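PDB 2P67: LAO/AO transport system kinase, which belongs to the MeaB family of P-loop GTPases and is built around a parallel beta sheet flanked by helices. Local coordinates for residues G77-R82 with E250-I255; D197-N202 with H217-A222; N202-D205 with N211-I214; A118-P123 with A147-V152. One frame throughout, in Å; residues are numbered along the deposited sequence.

How the contacts relate
Contacts 1 and 2 are buried and apolar, each built round an aromatic side chain, W252 or Y219; contacts 3 and 4 are only partly buried. Contact 1 joins two helices and touches both contact 2, through I251, A254 and I255 against strand 198-201, and contact 4, through L80 and I81. Contacts 2 and 3 share N202 and helix 209-225, so one helix packs on the strand at contact 2 and on the loop that follows it at contact 3, where V212 meets the carboxylate of D204 while still touching I201 of contact 2. Contact 4 belongs to the other end of the same sheet and brings a tyrosine hydroxyl against a phenylalanine.

Contact 1. Residues G77-R82 with E250-I255; sequences GMLLIR and EIWHAI
W252 and L79 both turn CG away from the backbone N (chi1 176° for W252), which sends each side chain out into the space between helix 69-82 and helix 248-264. L80 differs: its CG stands beside the backbone N (chi1 -65°), and it is the far end of the side chain, CD2, that arrives at the indole. This methyl lies almost exactly above the six-membered ring, with L80 CD2 3.4 Å from the ring centroid of W252 and only 3° off the normal, a well-formed CH-pi contact. All six carbons of that ring are therefore nearly equidistant from it. L79 takes the five-membered part, its CD2 coming obliquely to within 3.5 Å of W252 CD1. The two leucine methyls thus divide the indole between them, while the helix backbones stay apart, with 8.3 Å between L80 CA and W252 CA. W252 packs further on L57 and L85, and I251 and I255, on the same helix, rest on strands of the sheet. With only apolar carbon surfaces meeting, between G77-R82 and E250-I255 the helices meet by dispersion, CH-pi attraction and fit of shape, not by directional polar bonds.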
loop_
_atom_site.group_PDB
_atom_site.type_symbol
_atom_site.label_atom_id
_atom_site.label_comp_id
_atom_site.label_asym_id
_atom_site.label_seq_id
_atom_site.Cartn_x
_atom_site.Cartn_y
_atom_site.Cartn_z
ATOM N N GLY A 77 20.321 -19.524 -14.403
ATOM C CA GLY A 77 21.610 -19.539 -13.691
ATOM C C GLY A 77 22.734 -20.043 -14.590
ATOM O O GLY A 77 23.805 -19.416 -14.682
ATOM N N MET A 78 22.471 -21.158 -15.272
ATOM C CA MET A 78 23.455 -21.750 -16.198
ATOM C C MET A 78 23.777 -20.820 -17.368
ATOM O O MET A 78 24.926 -20.732 -17.786
ATOM C CB MET A 78 23.032 -23.155 -16.658
ATOM C CG MET A 78 23.172 -24.243 -15.566
ATOM S SD MET A 78 24.791 -24.286 -14.722
ATOM C CE MET A 78 25.908 -24.632 -16.076
ATOM N N LEU A 79 22.782 -20.086 -17.861
ATOM C CA LEU A 79 23.048 -19.055 -18.883
ATOM C C LEU A 79 24.036 -17.998 -18.396
ATOM O O LEU A 79 24.966 -17.625 -19.117
ATOM C CB LEU A 79 21.741 -18.389 -19.344
ATOM C CG LEU A 79 21.791 -17.281 -20.404
ATOM C CD1 LEU A 79 20.455 -17.213 -21.080
ATOM C CD2 LEU A 79 22.143 -15.931 -19.848
ATOM N N LEU A 80 23.835 -17.504 -17.175
ATOM C CA LEU A 80 24.701 -16.468 -16.606
ATOM C C LEU A 80 26.127 -16.985 -16.462
ATOM O O LEU A 80 27.078 -16.262 -16.744
ATOM C CB LEU A 80 24.179 -15.990 -15.245
ATOM C CG LEU A 80 22.824 -15.275 -15.278
ATOM C CD1 LEU A 80 22.243 -15.031 -13.858
ATOM C CD2 LEU A 80 22.961 -13.984 -16.027
ATOM N N ILE A 81 26.254 -18.241 -16.050
ATOM C CA ILE A 81 27.574 -18.853 -15.873
ATOM C C ILE A 81 28.281 -19.007 -17.222
ATOM O O ILE A 81 29.470 -18.690 -17.342
ATOM C CB ILE A 81 27.494 -20.178 -15.100
ATOM C CG1 ILE A 81 27.184 -19.894 -13.624
ATOM C CG2 ILE A 81 28.811 -20.975 -15.217
ATOM C CD1 ILE A 81 26.525 -21.024 -12.928
ATOM N N ARG A 82 27.543 -19.452 -18.231
ATOM C CA ARG A 82 28.064 -19.470 -19.604
ATOM C C ARG A 82 28.551 -18.107 -20.070
ATOM O O ARG A 82 29.514 -18.032 -20.825
ATOM C CB ARG A 82 27.033 -20.025 -20.580
ATOM C CG ARG A 82 27.055 -21.532 -20.681
ATOM C CD ARG A 82 26.067 -22.025 -21.715
ATOM N NE ARG A 82 24.882 -22.570 -21.060
ATOM C CZ ARG A 82 23.647 -22.104 -21.187
ATOM N NH1 ARG A 82 22.670 -22.696 -20.530
ATOM N NH2 ARG A 82 23.374 -21.084 -21.980
ATOM N N GLU A 250 16.489 -14.386 -24.059
ATOM C CA GLU A 250 15.672 -13.195 -24.265
ATOM C C GLU A 250 15.278 -12.533 -22.935
ATOM O O GLU A 250 15.194 -11.301 -22.838
ATOM C CB GLU A 250 14.428 -13.569 -25.078
ATOM C CG GLU A 250 14.748 -13.856 -26.571
ATOM C CD GLU A 250 15.407 -15.228 -26.861
ATOM O OE1 GLU A 250 15.648 -16.079 -25.957
ATOM O OE2 GLU A 250 15.692 -15.462 -28.057
ATOM N N ILE A 251 15.063 -13.361 -21.917
ATOM C CA ILE A 251 14.757 -12.860 -20.567
ATOM C C ILE A 251 15.969 -12.121 -19.982
ATOM O O ILE A 251 15.839 -11.019 -19.449
ATOM C CB ILE A 251 14.221 -13.993 -19.659
ATOM C CG1 ILE A 251 12.807 -14.411 -20.138
ATOM C CG2 ILE A 251 14.248 -13.572 -18.163
ATOM C CD1 ILE A 251 12.351 -15.728 -19.719
ATOM N N TRP A 252 17.159 -12.699 -20.136
ATOM C CA TRP A 252 18.395 -12.043 -19.686
ATOM C C TRP A 252 18.585 -10.724 -20.425
ATOM O O TRP A 252 18.925 -9.704 -19.841
ATOM C CB TRP A 252 19.591 -12.983 -19.894
ATOM C CG TRP A 252 20.929 -12.412 -19.555
ATOM C CD1 TRP A 252 22.065 -12.456 -20.338
ATOM C CD2 TRP A 252 21.299 -11.725 -18.351
ATOM N NE1 TRP A 252 23.114 -11.832 -19.691
ATOM C CE2 TRP A 252 22.677 -11.384 -18.469
ATOM C CE3 TRP A 252 20.605 -11.351 -17.187
ATOM C CZ2 TRP A 252 23.372 -10.696 -17.459
ATOM C CZ3 TRP A 252 21.304 -10.670 -16.181
ATOM C CH2 TRP A 252 22.669 -10.354 -16.325
ATOM N N HIS A 253 18.322 -10.741 -21.723
ATOM C CA HIS A 253 18.413 -9.537 -22.511
ATOM C C HIS A 253 17.440 -8.440 -22.071
ATOM O O HIS A 253 17.787 -7.269 -22.089
ATOM C CB HIS A 253 18.280 -9.882 -23.986
ATOM C CG HIS A 253 19.469 -10.627 -24.498
ATOM N ND1 HIS A 253 19.420 -11.476 -25.585
ATOM C CD2 HIS A 253 20.740 -10.678 -24.033
ATOM C CE1 HIS A 253 20.624 -11.989 -25.786
ATOM N NE2 HIS A 253 21.440 -11.526 -24.853
ATOM N N ALA A 254 16.246 -8.836 -21.657
ATOM C CA ALA A 254 15.271 -7.883 -21.146
ATOM C C ALA A 254 15.744 -7.285 -19.820
ATOM O O ALA A 254 15.555 -6.097 -19.573
ATOM C CB ALA A 254 13.907 -8.534 -20.988
ATOM N N ILE A 255 16.334 -8.119 -18.963
ATOM C CA ILE A 255 16.919 -7.646 -17.706
ATOM C C ILE A 255 18.018 -6.620 -17.971
ATOM O O ILE A 255 18.075 -5.588 -17.300
ATOM C CB ILE A 255 17.423 -8.820 -16.807
ATOM C CG1 ILE A 255 16.215 -9.622 -16.295
ATOM C CG2 ILE A 255 18.255 -8.281 -15.600
ATOM C CD1 ILE A 255 16.486 -11.061 -15.833
#

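Contact 2. Residues D197-N202 with H217-A222; sequences DLIVIN and HMYESA
Strand 198-201 runs past helix 209-225 with I199 CA 7.6 Å from Y219 CA, and its alternation turns I199 and I201 to the helix while V200, between them, lies on the other side. Y219 points back at the strand and offers its ring to both isoleucines. The gamma methyl of I199 does the touching: with CG1 beside the backbone N (chi1 -59°), the CG2 branch projects over one face of the tyrosine, displaced toward the rim, where I199 CG2 is 4.1 Å from Y219 CG. I201 uses its longer branch instead. Its CD1 comes obliquely to the ring, 4.0 Å from Y219 CD2 and 4.2 Å from Y219 CE2 for the same I201 CD1. The distances are those of relaxed apolar packing, and the ring is approached at two different places by two different branches. V237 and Q177, from the strands flanking 198-201, also touch Y219, as does I188. Strand and helix are the first two elements of a beta-alpha-beta unit completed by strand 236-239. Behind the strand, L198 and V200 meet helix 248-264, so the sheet is covered on both faces here, and beyond helix 209-225 I225 of the second subunit packs on M218, S221 and A222.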
loop_
_atom_site.group_PDB
_atom_site.type_symbol
_atom_site.label_atom_id
_atom_site.label_comp_id
_atom_site.label_asym_id
_atom_site.label_seq_id
_atom_site.Cartn_x
_atom_site.Cartn_y
_atom_site.Cartn_z
ATOM N N ASP A 197 8.679 -5.947 -12.575
ATOM C CA ASP A 197 9.488 -5.347 -13.656
ATOM C C ASP A 197 9.406 -6.193 -14.925
ATOM O O ASP A 197 9.400 -5.656 -16.057
ATOM C CB ASP A 197 10.945 -5.143 -13.221
ATOM C CG ASP A 197 11.060 -4.173 -12.052
ATOM O OD1 ASP A 197 10.318 -3.158 -12.047
ATOM O OD2 ASP A 197 11.851 -4.445 -11.127
ATOM N N LEU A 198 9.396 -7.513 -14.714
ATOM C CA LEU A 198 9.197 -8.500 -15.782
ATOM C C LEU A 198 8.249 -9.597 -15.298
ATOM O O LEU A 198 8.305 -9.997 -14.138
ATOM C CB LEU A 198 10.546 -9.116 -16.213
ATOM C CG LEU A 198 11.478 -8.149 -16.951
ATOM C CD1 LEU A 198 12.943 -8.607 -16.927
ATOM C CD2 LEU A 198 10.993 -7.935 -18.381
ATOM N N ILE A 199 7.364 -10.068 -16.182
ATOM C CA ILE A 199 6.546 -11.237 -15.919
ATOM C C ILE A 199 6.962 -12.294 -16.934
ATOM O O ILE A 199 7.161 -11.975 -18.120
ATOM C CB ILE A 199 5.020 -10.978 -16.104
ATOM C CG1 ILE A 199 4.544 -9.859 -15.164
ATOM C CG2 ILE A 199 4.214 -12.277 -15.878
ATOM C CD1 ILE A 199 4.300 -10.258 -13.748
ATOM N N VAL A 200 7.119 -13.526 -16.469
ATOM C CA VAL A 200 7.547 -14.617 -17.338
ATOM C C VAL A 200 6.537 -15.768 -17.232
ATOM O O VAL A 200 6.170 -16.178 -16.130
ATOM C CB VAL A 200 8.970 -15.123 -16.985
ATOM C CG1 VAL A 200 9.280 -16.402 -17.779
ATOM C CG2 VAL A 200 10.058 -14.035 -17.258
ATOM N N ILE A 201 6.080 -16.276 -18.378
ATOM C CA ILE A 201 5.179 -17.426 -18.396
ATOM C C ILE A 201 6.023 -18.617 -18.832
ATOM O O ILE A 201 6.458 -18.688 -19.986
ATOM C CB ILE A 201 3.961 -17.236 -19.368
ATOM C CG1 ILE A 201 3.318 -15.828 -19.252
ATOM C CG2 ILE A 201 2.933 -18.380 -19.197
ATOM C CD1 ILE A 201 2.583 -15.511 -17.912
ATOM N N ASN A 202 6.307 -19.522 -17.898
ATOM C CA ASN A 202 7.161 -20.688 -18.198
ATOM C C ASN A 202 6.295 -21.814 -18.789
ATOM O O ASN A 202 5.063 -21.743 -18.754
ATOM C CB ASN A 202 7.906 -21.142 -16.924
ATOM C CG ASN A 202 9.130 -22.046 -17.197
ATOM O OD1 ASN A 202 9.634 -22.180 -18.330
ATOM N ND2 ASN A 202 9.625 -22.668 -16.118
ATOM N N HIS A 217 -0.741 -12.486 -22.919
ATOM C CA HIS A 217 -1.530 -11.331 -23.376
ATOM C C HIS A 217 -2.233 -10.587 -22.223
ATOM O O HIS A 217 -2.246 -9.350 -22.189
ATOM C CB HIS A 217 -2.564 -11.790 -24.403
ATOM C CG HIS A 217 -3.285 -10.666 -25.067
ATOM N ND1 HIS A 217 -2.769 -10.005 -26.163
ATOM C CD2 HIS A 217 -4.463 -10.066 -24.780
ATOM C CE1 HIS A 217 -3.613 -9.056 -26.534
ATOM N NE2 HIS A 217 -4.644 -9.068 -25.708
ATOM N N MET A 218 -2.788 -11.348 -21.283
ATOM C CA MET A 218 -3.558 -10.800 -20.162
ATOM C C MET A 218 -2.660 -9.921 -19.276
ATOM O O MET A 218 -3.003 -8.766 -18.984
ATOM C CB MET A 218 -4.200 -11.948 -19.350
ATOM C CG MET A 218 -4.985 -11.451 -18.125
ATOM S SD MET A 218 -5.587 -12.817 -17.099
ATOM C CE MET A 218 -4.096 -13.575 -16.530
ATOM N N TYR A 219 -1.509 -10.455 -18.859
ATOM C CA TYR A 219 -0.552 -9.667 -18.054
ATOM C C TYR A 219 -0.102 -8.424 -18.792
ATOM O O TYR A 219 0.006 -7.337 -18.214
ATOM C CB TYR A 219 0.664 -10.515 -17.639
ATOM C CG TYR A 219 0.294 -11.448 -16.526
ATOM C CD1 TYR A 219 0.239 -10.986 -15.206
ATOM C CD2 TYR A 219 -0.039 -12.776 -16.779
ATOM C CE1 TYR A 219 -0.134 -11.827 -14.165
ATOM C CE2 TYR A 219 -0.421 -13.631 -15.723
ATOM C CZ TYR A 219 -0.472 -13.117 -14.424
ATOM O OH TYR A 219 -0.823 -13.917 -13.366
ATOM N N GLU A 220 0.140 -8.582 -20.087
ATOM C CA GLU A 220 0.572 -7.454 -20.900
ATOM C C GLU A 220 -0.500 -6.375 -20.983
ATOM O O GLU A 220 -0.182 -5.179 -20.919
ATOM C CB GLU A 220 1.013 -7.930 -22.291
ATOM C CG GLU A 220 1.770 -6.892 -23.088
ATOM C CD GLU A 220 2.278 -7.470 -24.393
ATOM O OE1 GLU A 220 1.433 -7.892 -25.217
ATOM O OE2 GLU A 220 3.516 -7.487 -24.587
ATOM N N SER A 221 -1.774 -6.768 -21.109
ATOM C CA SER A 221 -2.838 -5.782 -21.144
ATOM C C SER A 221 -2.789 -4.940 -19.872
ATOM O O SER A 221 -2.792 -3.703 -19.948
ATOM C CB SER A 221 -4.222 -6.447 -21.263
ATOM O OG SER A 221 -4.337 -7.172 -22.498
ATOM N N ALA A 222 -2.716 -5.605 -18.715
ATOM C CA ALA A 222 -2.669 -4.896 -17.431
ATOM C C ALA A 222 -1.441 -3.961 -17.375
ATOM O O ALA A 222 -1.551 -2.793 -16.998
ATOM C CB ALA A 222 -2.626 -5.900 -16.276
#

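Contact 3. Residues N202-D205 with N211-I214; sequences NKDD and NVAI
A valine methyl rests against the flat side of a carboxylate where V212 meets D204. V212 CG1 stands nearly straight above the carboxyl carbon, 3.7 Å from D204 CG, so both oxygens lie at similar range, D204 OD1 being 3.9 Å and D204 OD2 4.0 Å from that methyl. The torsions arrange this: with V212 CG1 anti to the backbone N (chi1 169°), one branch meets the carboxylate and the other, CG2, is left to meet the loop backbone. There V212 CG2 is 3.8 Å from K203 O and 3.9 Å from D204 CA. The polar end of D204 is engaged on its own account, since OD2 is hydrogen-bonded to T239 OG1, a bond that helps fix the group whose face the valine covers. The sequence of N202-D205 matches the NKxD signature of P-loop GTPases, with D204 at its variable position. The loop is tightly bent: D204 is the centre of an inverse gamma turn, closed by a weak bond of 2.9 Å from D205 N to K203 O. K203, just before it, extends its side chain away from the helix to hydrogen-bond through NZ to G66 O, in what is probably the Walker A loop. N202 OD1 accepts A242 N, and D205 OD2 is bonded to S241 OG, joining the signature to the loop that follows strand 236-239.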
loop_
_atom_site.group_PDB
_atom_site.type_symbol
_atom_site.label_atom_id
_atom_site.label_comp_id
_atom_site.label_asym_id
_atom_site.label_seq_id
_atom_site.Cartn_x
_atom_site.Cartn_y
_atom_site.Cartn_z
ATOM N N ASN A 202 6.307 -19.522 -17.898
ATOM C CA ASN A 202 7.161 -20.688 -18.198
ATOM C C ASN A 202 6.295 -21.814 -18.789
ATOM O O ASN A 202 5.063 -21.743 -18.754
ATOM C CB ASN A 202 7.906 -21.142 -16.924
ATOM C CG ASN A 202 9.130 -22.046 -17.197
ATOM O OD1 ASN A 202 9.634 -22.180 -18.330
ATOM N ND2 ASN A 202 9.625 -22.668 -16.118
ATOM N N LYS A 203 6.948 -22.819 -19.365
ATOM C CA LYS A 203 6.288 -24.027 -19.907
ATOM C C LYS A 203 5.544 -23.724 -21.196
ATOM O O LYS A 203 4.487 -24.313 -21.478
ATOM C CB LYS A 203 5.383 -24.715 -18.875
ATOM C CG LYS A 203 6.116 -25.114 -17.590
ATOM C CD LYS A 203 5.201 -25.775 -16.573
ATOM C CE LYS A 203 5.992 -26.104 -15.309
ATOM N NZ LYS A 203 5.106 -26.487 -14.174
ATOM N N ASP A 204 6.112 -22.811 -21.977
ATOM C CA ASP A 204 5.697 -22.587 -23.356
ATOM C C ASP A 204 6.295 -23.703 -24.206
ATOM O O ASP A 204 7.244 -23.493 -24.968
ATOM C CB ASP A 204 6.151 -21.209 -23.876
ATOM C CG ASP A 204 5.441 -20.814 -25.175
ATOM O OD1 ASP A 204 4.548 -21.574 -25.603
ATOM O OD2 ASP A 204 5.770 -19.755 -25.764
ATOM N N ASP A 205 5.736 -24.899 -24.049
ATOM C CA ASP A 205 6.250 -26.102 -24.701
ATOM C C ASP A 205 5.117 -27.102 -24.904
ATOM O O ASP A 205 4.039 -26.963 -24.304
ATOM C CB ASP A 205 7.399 -26.725 -23.876
ATOM C CG ASP A 205 6.986 -27.096 -22.450
ATOM O OD1 ASP A 205 5.900 -27.691 -22.265
ATOM O OD2 ASP A 205 7.757 -26.804 -21.503
ATOM N N ASN A 211 -2.718 -21.527 -24.587
ATOM C CA ASN A 211 -2.949 -21.180 -23.171
ATOM C C ASN A 211 -1.889 -20.206 -22.647
ATOM O O ASN A 211 -2.223 -19.240 -21.960
ATOM C CB ASN A 211 -3.050 -22.445 -22.302
ATOM C CG ASN A 211 -4.342 -23.225 -22.561
ATOM O OD1 ASN A 211 -5.382 -22.638 -22.872
ATOM N ND2 ASN A 211 -4.273 -24.551 -22.448
ATOM N N VAL A 212 -0.633 -20.450 -23.015
ATOM C CA VAL A 212 0.497 -19.564 -22.665
ATOM C C VAL A 212 0.345 -18.179 -23.330
ATOM O O VAL A 212 0.532 -17.141 -22.678
ATOM C CB VAL A 212 1.850 -20.202 -23.054
ATOM C CG1 VAL A 212 2.991 -19.207 -22.958
ATOM C CG2 VAL A 212 2.137 -21.462 -22.211
ATOM N N ALA A 213 -0.016 -18.164 -24.611
ATOM C CA ALA A 213 -0.206 -16.882 -25.327
ATOM C C ALA A 213 -1.316 -16.029 -24.710
ATOM O O ALA A 213 -1.202 -14.792 -24.657
ATOM C CB ALA A 213 -0.494 -17.121 -26.802
ATOM N N ILE A 214 -2.386 -16.678 -24.256
ATOM C CA ILE A 214 -3.509 -15.972 -23.647
ATOM C C ILE A 214 -3.091 -15.383 -22.287
ATOM O O ILE A 214 -3.395 -14.226 -21.977
ATOM C CB ILE A 214 -4.774 -16.891 -23.537
ATOM C CG1 ILE A 214 -5.340 -17.156 -24.953
ATOM C CG2 ILE A 214 -5.871 -16.252 -22.627
ATOM C CD1 ILE A 214 -6.353 -18.316 -24.999
#

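Contact 4. Residues A118-P123 with A147-V152; sequences AAFIRP and AGYDVV
The hydroxyl oxygen of Y149 ends against F120, with Y149 OH 3.4 Å from F120 CB and 3.8 Å from F120 CD1. A119 O is the nearest backbone oxygen to it across the contact, but at 4.3 Å from Y149 OH it is too distant for a hydrogen bond. The apolar part of the contact is Y149 CZ, 3.8 Å from F120 CB, while A118 O sits at the ring edge near its plane, 4.2 Å from Y149 CE1. The two side chains cross at about a right angle. The backbone turns F120 CB toward the tyrosine, and with CG anti to the backbone N (chi1 -170°) the ring is carried on past it, its far end leading away toward L24 and M28 of helix 21-32. L24 also touches Y149. In the parallel sheet, strand 119-124 lies at the outer end and strand 151-157 two places in, with strand 87-92 between them; Y149, just ahead of its strand, spans the middle strand, touching A88, to reach F120. Helix 133-146 precedes Y149 and ends in a Schellman motif at G148, which takes a positive phi (90°). The chain after the helix is tied down by polar bonds to K86, from its NZ to G148 O and from its backbone N to D150 OD2, and by T56 OG1 bonded to Y149 O.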
loop_
_atom_site.group_PDB
_atom_site.type_symbol
_atom_site.label_atom_id
_atom_site.label_comp_id
_atom_site.label_asym_id
_atom_site.label_seq_id
_atom_site.Cartn_x
_atom_site.Cartn_y
_atom_site.Cartn_z
ATOM N N ALA A 118 30.979 -21.776 -10.293
ATOM C CA ALA A 118 30.739 -20.335 -10.363
ATOM C C ALA A 118 29.371 -19.951 -9.790
ATOM O O ALA A 118 28.964 -18.789 -9.875
ATOM C CB ALA A 118 30.899 -19.827 -11.814
ATOM N N ALA A 119 28.668 -20.929 -9.212
ATOM C CA ALA A 119 27.421 -20.654 -8.489
ATOM C C ALA A 119 27.537 -20.910 -6.968
ATOM O O ALA A 119 28.519 -21.510 -6.478
ATOM C CB ALA A 119 26.263 -21.425 -9.101
ATOM N N PHE A 120 26.545 -20.433 -6.218
ATOM C CA PHE A 120 26.521 -20.593 -4.770
ATOM C C PHE A 120 25.046 -20.509 -4.376
ATOM O O PHE A 120 24.406 -19.489 -4.625
ATOM C CB PHE A 120 27.328 -19.457 -4.105
ATOM C CG PHE A 120 27.576 -19.655 -2.626
ATOM C CD1 PHE A 120 28.778 -20.221 -2.175
ATOM C CD2 PHE A 120 26.622 -19.261 -1.684
ATOM C CE1 PHE A 120 29.023 -20.414 -0.802
ATOM C CE2 PHE A 120 26.855 -19.439 -0.312
ATOM C CZ PHE A 120 28.072 -20.031 0.131
ATOM N N ILE A 121 24.521 -21.563 -3.757
ATOM C CA ILE A 121 23.107 -21.614 -3.369
ATOM C C ILE A 121 22.944 -21.739 -1.843
ATOM O O ILE A 121 23.531 -22.640 -1.239
ATOM C CB ILE A 121 22.369 -22.802 -4.076
ATOM C CG1 ILE A 121 22.575 -22.761 -5.592
ATOM C CG2 ILE A 121 20.876 -22.802 -3.713
ATOM C CD1 ILE A 121 22.456 -24.126 -6.271
ATOM N N ARG A 122 22.151 -20.859 -1.226
ATOM C CA ARG A 122 21.943 -20.892 0.229
ATOM C C ARG A 122 20.473 -20.655 0.595
ATOM O O ARG A 122 19.883 -19.677 0.139
ATOM C CB ARG A 122 22.829 -19.834 0.906
ATOM C CG ARG A 122 22.868 -19.913 2.432
ATOM C CD ARG A 122 23.758 -21.065 2.923
ATOM N NE ARG A 122 23.813 -21.054 4.384
ATOM C CZ ARG A 122 24.916 -21.261 5.109
ATOM N NH1 ARG A 122 24.829 -21.205 6.432
ATOM N NH2 ARG A 122 26.102 -21.498 4.528
ATOM N N PRO A 123 19.875 -21.545 1.418
ATOM C CA PRO A 123 18.501 -21.359 1.894
ATOM C C PRO A 123 18.396 -20.424 3.100
ATOM O O PRO A 123 19.298 -20.368 3.954
ATOM C CB PRO A 123 18.076 -22.784 2.269
ATOM C CG PRO A 123 19.382 -23.378 2.800
ATOM C CD PRO A 123 20.449 -22.824 1.897
ATOM N N ALA A 147 31.735 -10.906 -1.489
ATOM C CA ALA A 147 32.424 -12.063 -2.084
ATOM C C ALA A 147 32.668 -11.968 -3.608
ATOM O O ALA A 147 33.302 -12.852 -4.207
ATOM C CB ALA A 147 31.648 -13.340 -1.768
ATOM N N GLY A 148 32.133 -10.926 -4.234
ATOM C CA GLY A 148 32.422 -10.632 -5.628
ATOM C C GLY A 148 31.481 -11.270 -6.627
ATOM O O GLY A 148 31.806 -11.348 -7.812
ATOM N N TYR A 149 30.321 -11.757 -6.166
ATOM C CA TYR A 149 29.317 -12.269 -7.092
ATOM C C TYR A 149 28.825 -11.164 -8.042
ATOM O O TYR A 149 28.662 -10.026 -7.639
ATOM C CB TYR A 149 28.170 -12.999 -6.333
ATOM C CG TYR A 149 28.700 -14.322 -5.864
ATOM C CD1 TYR A 149 28.570 -15.453 -6.661
ATOM C CD2 TYR A 149 29.423 -14.425 -4.679
ATOM C CE1 TYR A 149 29.106 -16.665 -6.289
ATOM C CE2 TYR A 149 29.987 -15.650 -4.293
ATOM C CZ TYR A 149 29.811 -16.761 -5.110
ATOM O OH TYR A 149 30.354 -17.981 -4.791
ATOM N N ASP A 150 28.616 -11.521 -9.305
ATOM C CA ASP A 150 28.159 -10.593 -10.321
ATOM C C ASP A 150 26.656 -10.365 -10.238
ATOM O O ASP A 150 26.166 -9.236 -10.451
ATOM C CB ASP A 150 28.512 -11.129 -11.694
ATOM C CG ASP A 150 30.016 -11.164 -11.929
ATOM O OD1 ASP A 150 30.636 -10.086 -11.991
ATOM O OD2 ASP A 150 30.565 -12.263 -12.005
ATOM N N VAL A 151 25.943 -11.446 -9.922
ATOM C CA VAL A 151 24.483 -11.433 -9.838
ATOM C C VAL A 151 24.102 -12.206 -8.583
ATOM O O VAL A 151 24.612 -13.313 -8.358
ATOM C CB VAL A 151 23.846 -12.158 -11.046
ATOM C CG1 VAL A 151 22.295 -12.180 -10.931
ATOM C CG2 VAL A 151 24.275 -11.493 -12.363
ATOM N N VAL A 152 23.252 -11.607 -7.759
ATOM C CA VAL A 152 22.631 -12.310 -6.633
ATOM C C VAL A 152 21.132 -12.371 -6.865
ATOM O O VAL A 152 20.500 -11.332 -7.100
ATOM C CB VAL A 152 22.851 -11.599 -5.271
ATOM C CG1 VAL A 152 22.372 -12.503 -4.122
ATOM C CG2 VAL A 152 24.308 -11.230 -5.087
#